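Local coordinates for protein Lysine/ornithine decarboxylase (Selenomonas ruminantium, PDB 5GJO) that decarboxylates both L-lysine and L-ornithine with pyridoxal 5'-phosphate as cofactor, giving cadaverine and putrescine, and works as a homodimer, at residues A[26-31]-A[60-65]; A[200-205]-A[210-215]; A[101-106]-A[126-131]; A[304-309]-A[317-322]. The protein carries 2 engineered substitutions. All blocks are in the same frame, centred on the assembly; numbering follows the deposited sequence.

Contact 1 of 4, residues A[26-31]-A[60-65]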
loop_
_atom_site.group_PDB
_atom_site.type_symbol
_atom_site.label_atom_id
_atom_site.label_comp_id
_atom_site.label_asym_id
_atom_site.label_seq_id
_atom_site.Cartn_x
_atom_site.Cartn_y
_atom_site.Cartn_z
ATOM N N ALA A 26 -2.189 3.863 20.361
ATOM C CA ALA A 26 -1.696 5.217 20.367
ATOM C C ALA A 26 -1.826 5.903 21.694
ATOM O O ALA A 26 -2.961 5.934 22.284
ATOM C CB ALA A 26 -2.424 6.056 19.343
ATOM N N SER A 27 -0.736 6.543 22.138
ATOM C CA SER A 27 -0.760 7.308 23.401
ATOM C C SER A 27 -0.891 8.808 23.122
ATOM O O SER A 27 -0.005 9.444 22.571
ATOM C CB SER A 27 0.465 7.028 24.241
ATOM O OG SER A 27 0.644 8.022 25.277
ATOM N N LEU A 28 -2.050 9.344 23.454
ATOM C CA LEU A 28 -2.296 10.791 23.285
ATOM C C LEU A 28 -1.339 11.559 24.158
ATOM O O LEU A 28 -0.875 12.655 23.786
ATOM C CB LEU A 28 -3.735 11.111 23.650
ATOM C CG LEU A 28 -4.778 10.565 22.713
ATOM C CD1 LEU A 28 -6.191 10.949 23.170
ATOM C CD2 LEU A 28 -4.611 10.882 21.216
ATOM N N ASP A 29 -1.081 11.065 25.375
ATOM C CA ASP A 29 -0.161 11.769 26.268
ATOM C C ASP A 29 1.242 11.875 25.642
ATOM O O ASP A 29 1.907 12.910 25.786
ATOM C CB ASP A 29 -0.031 11.148 27.632
ATOM C CG ASP A 29 -1.272 11.368 28.540
ATOM O OD1 ASP A 29 -2.290 11.953 28.090
ATOM O OD2 ASP A 29 -1.190 10.802 29.666
ATOM N N LYS A 30 1.655 10.847 24.888
ATOM C CA LYS A 30 2.999 10.905 24.286
ATOM C C LYS A 30 2.930 11.867 23.077
ATOM O O LYS A 30 3.939 12.624 22.882
ATOM C CB LYS A 30 3.492 9.537 23.776
ATOM C CG LYS A 30 4.892 9.546 23.147
ATOM C CD LYS A 30 6.030 10.049 24.037
ATOM C CE LYS A 30 7.286 10.078 23.191
ATOM N NZ LYS A 30 8.294 10.937 23.783
ATOM N N VAL A 31 1.828 11.888 22.331
ATOM C CA VAL A 31 1.697 12.919 21.251
ATOM C C VAL A 31 1.815 14.322 21.858
ATOM O O VAL A 31 2.546 15.201 21.391
ATOM C CB VAL A 31 0.428 12.768 20.427
ATOM C CG1 VAL A 31 0.284 13.919 19.451
ATOM C CG2 VAL A 31 0.485 11.408 19.677
ATOM N N LEU A 60 -5.699 14.169 15.965
ATOM C CA LEU A 60 -5.964 15.456 15.333
ATOM C C LEU A 60 -6.725 16.377 16.296
ATOM O O LEU A 60 -6.378 17.542 16.427
ATOM C CB LEU A 60 -6.724 15.324 14.041
ATOM C CG LEU A 60 -6.025 14.409 13.021
ATOM C CD1 LEU A 60 -6.936 14.225 11.810
ATOM C CD2 LEU A 60 -4.640 14.961 12.586
ATOM N N SER A 61 -7.708 15.825 17.006
ATOM C CA SER A 61 -8.438 16.646 17.953
ATOM C C SER A 61 -7.572 17.088 19.090
ATOM O O SER A 61 -7.714 18.237 19.588
ATOM C CB SER A 61 -9.718 15.875 18.435
ATOM O OG SER A 61 -10.564 15.568 17.359
ATOM N N LEU A 62 -6.733 16.186 19.629
ATOM C CA LEU A 62 -5.801 16.556 20.625
ATOM C C LEU A 62 -4.931 17.773 20.185
ATOM O O LEU A 62 -4.768 18.829 20.913
ATOM C CB LEU A 62 -4.926 15.340 21.038
ATOM C CG LEU A 62 -3.661 15.721 21.806
ATOM C CD1 LEU A 62 -4.124 16.119 23.216
ATOM C CD2 LEU A 62 -2.630 14.608 21.905
ATOM N N LEU A 63 -4.286 17.608 19.020
ATOM C CA LEU A 63 -3.459 18.627 18.499
ATOM C C LEU A 63 -4.192 19.951 18.246
ATOM O O LEU A 63 -3.607 20.999 18.602
ATOM C CB LEU A 63 -2.715 18.188 17.188
ATOM C CG LEU A 63 -1.642 17.113 17.480
ATOM C CD1 LEU A 63 -1.242 16.415 16.185
ATOM C CD2 LEU A 63 -0.436 17.728 18.144
ATOM N N ALA A 64 -5.410 19.895 17.675
ATOM C CA ALA A 64 -6.211 21.106 17.494
ATOM C C ALA A 64 -6.398 21.835 18.866
ATOM O O ALA A 64 -6.217 23.050 18.994
ATOM C CB ALA A 64 -7.516 20.817 16.841
ATOM N N GLY A 65 -6.654 21.055 19.897
ATOM C CA GLY A 65 -6.916 21.602 21.218
ATOM C C GLY A 65 -5.698 22.125 21.870
ATOM O O GLY A 65 -5.807 22.972 22.787
#

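Contact 2 of 4, residues A[200-205]-A[210-215]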
loop_
_atom_site.group_PDB
_atom_site.type_symbol
_atom_site.label_atom_id
_atom_site.label_comp_id
_atom_site.label_asym_id
_atom_site.label_seq_id
_atom_site.Cartn_x
_atom_site.Cartn_y
_atom_site.Cartn_z
ATOM N N ARG A 200 18.798 35.440 2.251
ATOM C CA ARG A 200 19.220 36.196 1.059
ATOM C C ARG A 200 18.024 36.474 0.189
ATOM O O ARG A 200 17.823 37.628 -0.247
ATOM C CB ARG A 200 20.353 35.519 0.310
ATOM C CG ARG A 200 20.699 36.255 -0.978
ATOM C CD ARG A 200 21.702 35.473 -1.776
ATOM N NE ARG A 200 21.257 34.110 -2.164
ATOM C CZ ARG A 200 20.433 33.819 -3.146
ATOM N NH1 ARG A 200 19.816 34.779 -3.845
ATOM N NH2 ARG A 200 20.142 32.544 -3.400
ATOM N N LEU A 201 17.208 35.478 -0.078
ATOM C CA LEU A 201 15.965 35.693 -0.863
ATOM C C LEU A 201 15.033 36.711 -0.271
ATOM O O LEU A 201 14.507 37.562 -0.987
ATOM C CB LEU A 201 15.252 34.394 -1.164
ATOM C CG LEU A 201 16.033 33.412 -2.031
ATOM C CD1 LEU A 201 15.332 32.055 -2.053
ATOM C CD2 LEU A 201 16.178 33.901 -3.456
ATOM N N PHE A 202 14.829 36.676 1.052
ATOM C CA PHE A 202 13.945 37.670 1.654
ATOM C C PHE A 202 14.514 39.124 1.425
ATOM O O PHE A 202 13.772 40.069 1.127
ATOM C CB PHE A 202 13.862 37.443 3.146
ATOM C CG PHE A 202 12.705 36.593 3.585
ATOM C CD1 PHE A 202 12.488 35.331 3.092
ATOM C CD2 PHE A 202 11.823 37.062 4.536
ATOM C CE1 PHE A 202 11.419 34.541 3.570
ATOM C CE2 PHE A 202 10.778 36.321 5.004
ATOM C CZ PHE A 202 10.528 35.045 4.479
ATOM N N ASP A 203 15.816 39.269 1.575
ATOM C CA ASP A 203 16.444 40.557 1.388
ATOM C C ASP A 203 16.287 41.047 -0.056
ATOM O O ASP A 203 15.932 42.181 -0.286
ATOM C CB ASP A 203 17.914 40.492 1.766
ATOM C CG ASP A 203 18.141 40.312 3.257
ATOM O OD1 ASP A 203 17.214 40.487 4.051
ATOM O OD2 ASP A 203 19.272 39.989 3.615
ATOM N N GLU A 204 16.510 40.166 -1.016
ATOM C CA GLU A 204 16.323 40.529 -2.450
ATOM C C GLU A 204 14.856 40.846 -2.759
ATOM O O GLU A 204 14.526 41.816 -3.497
ATOM C CB GLU A 204 16.866 39.427 -3.373
ATOM C CG GLU A 204 18.343 39.191 -3.268
ATOM C CD GLU A 204 18.853 38.036 -4.132
ATOM O OE1 GLU A 204 20.076 37.721 -4.046
ATOM O OE2 GLU A 204 18.045 37.434 -4.873
ATOM N N ALA A 205 13.927 40.080 -2.215
ATOM C CA ALA A 205 12.506 40.402 -2.384
ATOM C C ALA A 205 12.167 41.822 -1.868
ATOM O O ALA A 205 11.396 42.498 -2.502
ATOM C CB ALA A 205 11.629 39.439 -1.603
ATOM N N MET A 210 8.512 43.558 -2.653
ATOM C CA MET A 210 7.684 42.449 -2.209
ATOM C C MET A 210 8.073 42.246 -0.755
ATOM O O MET A 210 9.225 42.062 -0.469
ATOM C CB MET A 210 8.100 41.232 -3.030
ATOM C CG MET A 210 7.146 40.075 -3.163
ATOM S SD MET A 210 7.439 39.096 -4.654
ATOM C CE MET A 210 9.209 39.176 -4.846
ATOM N N HIS A 211 7.155 42.291 0.188
ATOM C CA HIS A 211 7.653 42.186 1.540
ATOM C C HIS A 211 7.202 40.836 2.023
ATOM O O HIS A 211 6.003 40.611 2.215
ATOM C CB HIS A 211 7.118 43.268 2.437
ATOM C CG HIS A 211 7.604 43.147 3.836
ATOM N ND1 HIS A 211 6.764 42.855 4.889
ATOM C CD2 HIS A 211 8.850 43.223 4.364
ATOM C CE1 HIS A 211 7.455 42.825 6.013
ATOM N NE2 HIS A 211 8.727 43.027 5.715
ATOM N N LEU A 212 8.177 39.987 2.325
ATOM C CA LEU A 212 7.795 38.578 2.690
ATOM C C LEU A 212 7.760 38.537 4.198
ATOM O O LEU A 212 8.655 39.026 4.846
ATOM C CB LEU A 212 8.852 37.603 2.149
ATOM C CG LEU A 212 9.025 37.657 0.621
ATOM C CD1 LEU A 212 10.074 36.668 0.152
ATOM C CD2 LEU A 212 7.769 37.411 -0.174
ATOM N N THR A 213 6.723 37.937 4.688
ATOM C CA THR A 213 6.398 37.960 6.116
ATOM C C THR A 213 6.564 36.567 6.834
ATOM O O THR A 213 6.652 36.537 8.068
ATOM C CB THR A 213 4.927 38.386 6.306
ATOM O OG1 THR A 213 4.032 37.576 5.593
ATOM C CG2 THR A 213 4.663 39.853 5.800
ATOM N N ASP A 214 6.466 35.483 6.064
ATOM C CA ASP A 214 6.381 34.115 6.593
ATOM C C ASP A 214 7.398 33.157 5.994
ATOM O O ASP A 214 7.619 33.170 4.810
ATOM C CB ASP A 214 5.012 33.547 6.291
ATOM C CG ASP A 214 3.930 34.125 7.179
ATOM O OD1 ASP A 214 3.709 35.325 7.098
ATOM O OD2 ASP A 214 3.315 33.376 7.929
ATOM N N LEU A 215 7.959 32.294 6.832
ATOM C CA LEU A 215 8.943 31.327 6.393
ATOM C C LEU A 215 8.480 29.947 6.996
ATOM O O LEU A 215 8.156 29.885 8.158
ATOM C CB LEU A 215 10.250 31.687 6.955
ATOM C CG LEU A 215 11.407 30.751 6.819
ATOM C CD1 LEU A 215 11.771 30.653 5.319
ATOM C CD2 LEU A 215 12.606 31.195 7.685
HETATM O O HOH W 1 11.060 40.482 1.929
#

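Contact 3 of 4, residues A[101-106]-A[126-131]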
loop_
_atom_site.group_PDB
_atom_site.type_symbol
_atom_site.label_atom_id
_atom_site.label_comp_id
_atom_site.label_asym_id
_atom_site.label_seq_id
_atom_site.Cartn_x
_atom_site.Cartn_y
_atom_site.Cartn_z
ATOM N N ARG A 101 -10.231 18.358 -7.010
ATOM C CA ARG A 101 -10.977 18.138 -5.791
ATOM C C ARG A 101 -10.358 18.867 -4.630
ATOM O O ARG A 101 -11.049 19.390 -3.815
ATOM C CB ARG A 101 -11.108 16.668 -5.508
ATOM C CG ARG A 101 -12.279 16.074 -6.231
ATOM C CD ARG A 101 -12.409 14.617 -5.926
ATOM N NE ARG A 101 -11.468 13.865 -6.706
ATOM C CZ ARG A 101 -11.713 12.662 -7.180
ATOM N NH1 ARG A 101 -12.871 12.080 -6.937
ATOM N NH2 ARG A 101 -10.797 12.052 -7.881
ATOM N N GLY A 102 -9.038 18.880 -4.562
ATOM C CA GLY A 102 -8.367 19.591 -3.502
ATOM C C GLY A 102 -8.601 21.082 -3.544
ATOM O O GLY A 102 -8.884 21.677 -2.551
ATOM N N LEU A 103 -8.509 21.677 -4.719
ATOM C CA LEU A 103 -8.746 23.109 -4.838
ATOM C C LEU A 103 -10.194 23.475 -4.490
ATOM O O LEU A 103 -10.445 24.480 -3.878
ATOM C CB LEU A 103 -8.281 23.657 -6.186
ATOM C CG LEU A 103 -6.764 23.810 -6.216
ATOM C CD1 LEU A 103 -6.214 23.955 -7.607
ATOM C CD2 LEU A 103 -6.235 24.883 -5.298
ATOM N N LYS A 104 -11.129 22.645 -4.896
ATOM C CA LYS A 104 -12.517 22.856 -4.528
ATOM C C LYS A 104 -12.757 22.754 -3.030
ATOM O O LYS A 104 -13.449 23.564 -2.465
ATOM C CB LYS A 104 -13.425 21.878 -5.262
ATOM C CG LYS A 104 -14.889 22.251 -5.147
ATOM C CD LYS A 104 -15.788 21.236 -5.821
ATOM C CE LYS A 104 -17.266 21.592 -5.685
ATOM N NZ LYS A 104 -17.800 21.123 -4.383
ATOM N N ALA A 105 -12.149 21.764 -2.387
ATOM C CA ALA A 105 -12.235 21.692 -0.915
ATOM C C ALA A 105 -11.617 22.880 -0.229
ATOM O O ALA A 105 -12.140 23.433 0.746
ATOM C CB ALA A 105 -11.660 20.342 -0.390
ATOM N N ALA A 106 -10.483 23.337 -0.749
ATOM C CA ALA A 106 -9.841 24.494 -0.188
ATOM C C ALA A 106 -10.770 25.704 -0.247
ATOM O O ALA A 106 -10.919 26.384 0.753
ATOM C CB ALA A 106 -8.521 24.787 -0.866
ATOM N N ALA A 126 -4.860 30.769 -8.422
ATOM C CA ALA A 126 -5.492 32.084 -8.567
ATOM C C ALA A 126 -6.960 31.961 -8.939
ATOM O O ALA A 126 -7.802 32.756 -8.461
ATOM C CB ALA A 126 -4.739 32.900 -9.629
ATOM N N LYS A 127 -7.302 30.955 -9.735
ATOM C CA LYS A 127 -8.643 30.716 -10.109
ATOM C C LYS A 127 -9.477 30.154 -8.956
ATOM O O LYS A 127 -10.632 30.478 -8.841
ATOM C CB LYS A 127 -8.678 29.749 -11.254
ATOM C CG LYS A 127 -10.049 29.516 -11.814
ATOM C CD LYS A 127 -10.044 28.851 -13.181
ATOM C CE LYS A 127 -11.366 28.108 -13.348
ATOM N NZ LYS A 127 -11.695 28.008 -14.786
ATOM N N ALA A 128 -8.924 29.250 -8.154
ATOM C CA ALA A 128 -9.705 28.534 -7.153
ATOM C C ALA A 128 -9.876 29.374 -5.939
ATOM O O ALA A 128 -10.942 29.350 -5.355
ATOM C CB ALA A 128 -9.020 27.200 -6.781
ATOM N N VAL A 129 -8.837 30.080 -5.524
ATOM C CA VAL A 129 -8.850 30.885 -4.307
ATOM C C VAL A 129 -8.107 32.189 -4.544
ATOM O O VAL A 129 -6.965 32.415 -4.090
ATOM C CB VAL A 129 -8.311 30.140 -3.083
ATOM C CG1 VAL A 129 -8.537 30.972 -1.809
ATOM C CG2 VAL A 129 -8.983 28.777 -2.959
ATOM N N PRO A 130 -8.758 33.116 -5.262
ATOM C CA PRO A 130 -8.071 34.386 -5.529
ATOM C C PRO A 130 -7.654 35.115 -4.286
ATOM O O PRO A 130 -8.303 35.068 -3.256
ATOM C CB PRO A 130 -9.082 35.199 -6.384
ATOM C CG PRO A 130 -10.221 34.312 -6.653
ATOM C CD PRO A 130 -10.067 32.994 -5.915
ATOM N N GLY A 131 -6.472 35.711 -4.325
ATOM C CA GLY A 131 -5.947 36.430 -3.210
ATOM C C GLY A 131 -5.306 35.548 -2.104
ATOM O O GLY A 131 -4.865 36.062 -1.118
#

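Contact 4 of 4, residues A[304-309]-A[317-322]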
loop_
_atom_site.group_PDB
_atom_site.type_symbol
_atom_site.label_atom_id
_atom_site.label_comp_id
_atom_site.label_asym_id
_atom_site.label_seq_id
_atom_site.Cartn_x
_atom_site.Cartn_y
_atom_site.Cartn_z
ATOM N N TYR A 304 11.474 -1.603 11.608
ATOM C CA TYR A 304 10.807 -1.299 12.857
ATOM C C TYR A 304 11.361 -2.147 14.003
ATOM O O TYR A 304 11.720 -3.296 13.787
ATOM C CB TYR A 304 9.268 -1.552 12.769
ATOM C CG TYR A 304 8.673 -0.649 11.725
ATOM C CD1 TYR A 304 8.256 0.635 12.042
ATOM C CD2 TYR A 304 8.542 -1.086 10.438
ATOM C CE1 TYR A 304 7.750 1.494 11.022
ATOM C CE2 TYR A 304 8.042 -0.246 9.429
ATOM C CZ TYR A 304 7.710 1.034 9.714
ATOM O OH TYR A 304 7.244 1.854 8.679
ATOM N N PRO A 305 11.407 -1.626 15.233
ATOM C CA PRO A 305 11.887 -2.417 16.360
ATOM C C PRO A 305 10.848 -3.464 16.789
ATOM O O PRO A 305 9.838 -3.093 17.337
ATOM C CB PRO A 305 12.066 -1.398 17.507
ATOM C CG PRO A 305 11.811 -0.126 16.894
ATOM C CD PRO A 305 11.141 -0.227 15.617
ATOM N N LEU A 306 11.195 -4.728 16.646
ATOM C CA LEU A 306 10.402 -5.860 17.051
ATOM C C LEU A 306 10.820 -6.354 18.402
ATOM O O LEU A 306 12.007 -6.560 18.627
ATOM C CB LEU A 306 10.521 -6.962 15.957
ATOM C CG LEU A 306 9.848 -8.282 16.307
ATOM C CD1 LEU A 306 8.311 -8.153 16.414
ATOM C CD2 LEU A 306 10.183 -9.232 15.221
ATOM N N HIS A 307 9.863 -6.599 19.286
ATOM C CA HIS A 307 10.093 -7.139 20.613
ATOM C C HIS A 307 9.341 -8.433 20.790
ATOM O O HIS A 307 8.118 -8.460 20.672
ATOM C CB HIS A 307 9.705 -6.146 21.732
ATOM C CG HIS A 307 10.337 -4.800 21.534
ATOM N ND1 HIS A 307 9.722 -3.741 20.848
ATOM C CD2 HIS A 307 11.586 -4.376 21.801
ATOM C CE1 HIS A 307 10.557 -2.720 20.766
ATOM N NE2 HIS A 307 11.700 -3.083 21.302
ATOM N N CYS A 308 10.062 -9.488 21.131
ATOM C CA CYS A 308 9.455 -10.809 21.410
ATOM C C CYS A 308 9.523 -11.033 22.892
ATOM O O CYS A 308 10.443 -10.604 23.555
ATOM C CB CYS A 308 10.209 -11.924 20.683
ATOM S SG CYS A 308 10.225 -11.730 18.891
ATOM N N PHE A 309 8.609 -11.739 23.444
ATOM C CA PHE A 309 8.665 -11.966 24.906
ATOM C C PHE A 309 9.084 -13.472 25.159
ATOM O O PHE A 309 8.771 -14.373 24.359
ATOM C CB PHE A 309 7.292 -11.598 25.506
ATOM C CG PHE A 309 6.872 -10.164 25.299
ATOM C CD1 PHE A 309 7.445 -9.129 26.011
ATOM C CD2 PHE A 309 5.918 -9.827 24.344
ATOM C CE1 PHE A 309 7.089 -7.827 25.850
ATOM C CE2 PHE A 309 5.567 -8.499 24.166
ATOM C CZ PHE A 309 6.160 -7.498 24.878
ATOM N N SER A 317 15.746 -16.241 13.440
ATOM C CA SER A 317 14.373 -16.575 13.020
ATOM C C SER A 317 13.861 -15.632 11.940
ATOM O O SER A 317 14.283 -14.496 11.852
ATOM C CB SER A 317 13.445 -16.574 14.202
ATOM O OG SER A 317 13.948 -17.360 15.320
ATOM N N THR A 318 12.914 -16.129 11.124
ATOM C CA THR A 318 12.262 -15.328 10.132
ATOM C C THR A 318 10.804 -15.036 10.530
ATOM O O THR A 318 10.156 -15.928 11.065
ATOM C CB THR A 318 12.365 -16.023 8.799
ATOM O OG1 THR A 318 13.740 -16.012 8.335
ATOM C CG2 THR A 318 11.526 -15.363 7.696
ATOM N N PHE A 319 10.319 -13.821 10.236
ATOM C CA PHE A 319 8.948 -13.425 10.520
ATOM C C PHE A 319 8.344 -13.035 9.211
ATOM O O PHE A 319 8.948 -12.211 8.477
ATOM C CB PHE A 319 8.924 -12.225 11.487
ATOM C CG PHE A 319 9.301 -12.591 12.895
ATOM C CD1 PHE A 319 10.618 -12.709 13.257
ATOM C CD2 PHE A 319 8.327 -12.844 13.838
ATOM C CE1 PHE A 319 10.930 -13.031 14.560
ATOM C CE2 PHE A 319 8.644 -13.151 15.148
ATOM C CZ PHE A 319 9.980 -13.319 15.467
ATOM N N GLY A 320 7.144 -13.545 8.940
ATOM C CA GLY A 320 6.413 -13.171 7.712
ATOM C C GLY A 320 5.033 -12.719 8.129
ATOM O O GLY A 320 4.569 -12.998 9.243
ATOM N N GLY A 321 4.404 -12.033 7.186
ATOM C CA GLY A 321 3.045 -11.579 7.365
ATOM C C GLY A 321 2.036 -12.617 6.899
ATOM O O GLY A 321 2.380 -13.707 6.480
ATOM N N PRO A 322 0.747 -12.261 6.965
ATOM C CA PRO A 322 -0.326 -13.226 6.782
ATOM C C PRO A 322 -0.813 -13.394 5.346
ATOM O O PRO A 322 -1.715 -14.199 5.101
ATOM C CB PRO A 322 -1.468 -12.615 7.620
ATOM C CG PRO A 322 -1.242 -11.120 7.471
ATOM C CD PRO A 322 0.285 -11.000 7.567
#

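Contact 1 of 4, residues A[26-31]-A[60-65]
L62 reaches from helix 57-65 into the first turn of helix 28-41, and nearly all of this small helix-helix contact runs through its CD2 methyl. A chi1 of 164° sets CG anti to the backbone N and turns CD2 to the other helix. There CD2 approaches the oxygen of L28, 3.2 Å from L28 O, a close van der Waals approach and not a hydrogen bond. The same methyl lies 4.1 Å from L28 CB and 3.9 Å from V31 CB, so it fits between two residues three apart on the facing helix. The side chains of L62 and V31 run antiparallel alongside each other. V31 CG1 is also 3.9 Å from L62 CD2. One residue further, L63 adds its own CD2, 4.1 Å from V31 CG1, and these two side chains cross at about a right angle. No hydrogen bond joins the segments. The start of helix 28-41 is fixed separately: S27 is its N-cap, its OG accepting from K30 N at 3.0 Å. E373 takes hydrogen bonds from L28 N and D29 N at this helix start. In the TIM-barrel-like cofactor domain the pair belongs to the outer helical layer: L63 also packs on Y35 of helix 28-41 and on Y49 of strand 45-50, while V31 touches A265.

Contact 2 of 4, residues A[200-205]-A[210-215]
The last turns of helix 189-207 lie against the chain that turns back into strand 214-216, with M210 N donating to A205 O (3.1 Å, N-H...O angle 145°) across the turn. This is the return from helix to strand in a beta-alpha-beta unit of the barrel, strand 173-178, helix 189-207, strand 214-216. Between helix and returning chain, F202 and L212 carry the packing. L212 CB sits over one face of the phenyl ring, 3.8 Å from the ring centroid and offset toward the rim, a CH-pi contact. D214 O approaches the ring edge near its plane, 3.5 Å from F202 CZ. L212 has CG anti to its carbonyl carbon (chi1 -59°), which carries CD1 back to the helix, 3.6 Å from A205 CB. The chain of M210 bends at its last torsion and brings CE beside the same alanine methyl. Around them, F202 meets F248 edge-to-face and L212 rests on L164 of helix 160-169. A water bridges the two backbones where no direct bond forms: it lies 2.9 Å from F202 O and accepts from L212 N at 3.0 Å.

Contact 3 of 4, residues A[101-106]-A[126-131]
L103 and A128 meet side on: the alanine methyl lies alongside the base of the leucine, A128 CB 3.7 Å from L103 CB, rather than against its tip alone. Both side chains start toward the other segment, across a CA separation of 6.0 Å between L103 and A128. L103 carries CG anti to its carbonyl carbon (chi1 -77°), and this folds the branch past the alanine. One of its methyls follows the same surface, L103 CD2 standing 3.9 Å from A128 CB, and L103 CG is 4.1 Å from that atom. The alanine methyl thus rests against three carbons of one leucine. One turn along helix 100-109, A106 takes a looser part. Its carbonyl carbon C is 4.5 Å from V129 CG2, and although both side chains start out toward the other segment, they only graze. V129 is the first residue to leave helical geometry after helix 122-128, so the contact spans the end of that helix and the start of the loop that follows. No hydrogen bond crosses it; the joint is purely apolar and small. These two helices follow one another on the outside of the barrel, with strand 113-116 between them in sequence. L103, A106 and V129 all rest on F114 of that strand, which lies beneath the seam, while A105 turns to A75 and M78 of helix 75-83.

Contact 4 of 4, residues A[304-309]-A[317-322]
C308 SG and L306 CD2 share the ring of F319, and no backbone hydrogen bond links the segments they come from. L306 CD2 stands over the centre of the F319 ring, 3.9 Å from the centroid and only 7° off the ring normal, a CH-pi contact almost straight above the ring. The sulfur arrives obliquely: C308 SG is 4.9 Å from the centroid of the F319 ring, 61° off the normal, and its nearest ring atom is F319 CZ at 3.8 Å. This is a cysteine sulfur-aromatic contact at neither a true face nor a true edge. Two residues apart on one extended segment, L306 and C308 both turn toward F319. The leucine gets its methyl over the ring by having CG anti to the backbone N (chi1 174°), which carries the branch to the ring. C308 instead sets SG anti to its carbonyl carbon, bringing the sulfur in beside CZ. The backbones stay well apart, the CA atoms of L306 and F319 being 10.1 Å from each other, so the side chains alone bridge the distance. Further along the second segment, G321 O and P322 O accept hydrogen bonds from K152 and N95 of the second subunit. The F319 ring also meets Y284 and touches L286, both of strand 283-286. Strand 306-307 pairs with strand 344-347, and strand 315-320 lies between strands 283-286 and 329-336. L306 also touches V345, V347, Y331 and F334, so the cluster lies between strands 306-307, 344-347, 329-336 and 283-286.

From the N terminus, contact 1 comes first: it closes the loop from helix 28-41 through strand 45-50 to helix 57-65. Contact 3 follows with the loop through strand 113-116, and contact 2 closes the shortest loop, a tight helix-to-strand return. Contact 4 comes last, closing a short loop between two strands of the mixed sheet that are not paired with each other. The four are in series; none nests in or crosses another. Contacts 1, 2 and 3 all belong to the cofactor-binding barrel, and contacts 2 and 3 have nearest atoms about 11 Å apart. Contact 4 lies on the opposite side of the chain's centre from contacts 2 and 3, its centre about 50 Å from that of contact 2.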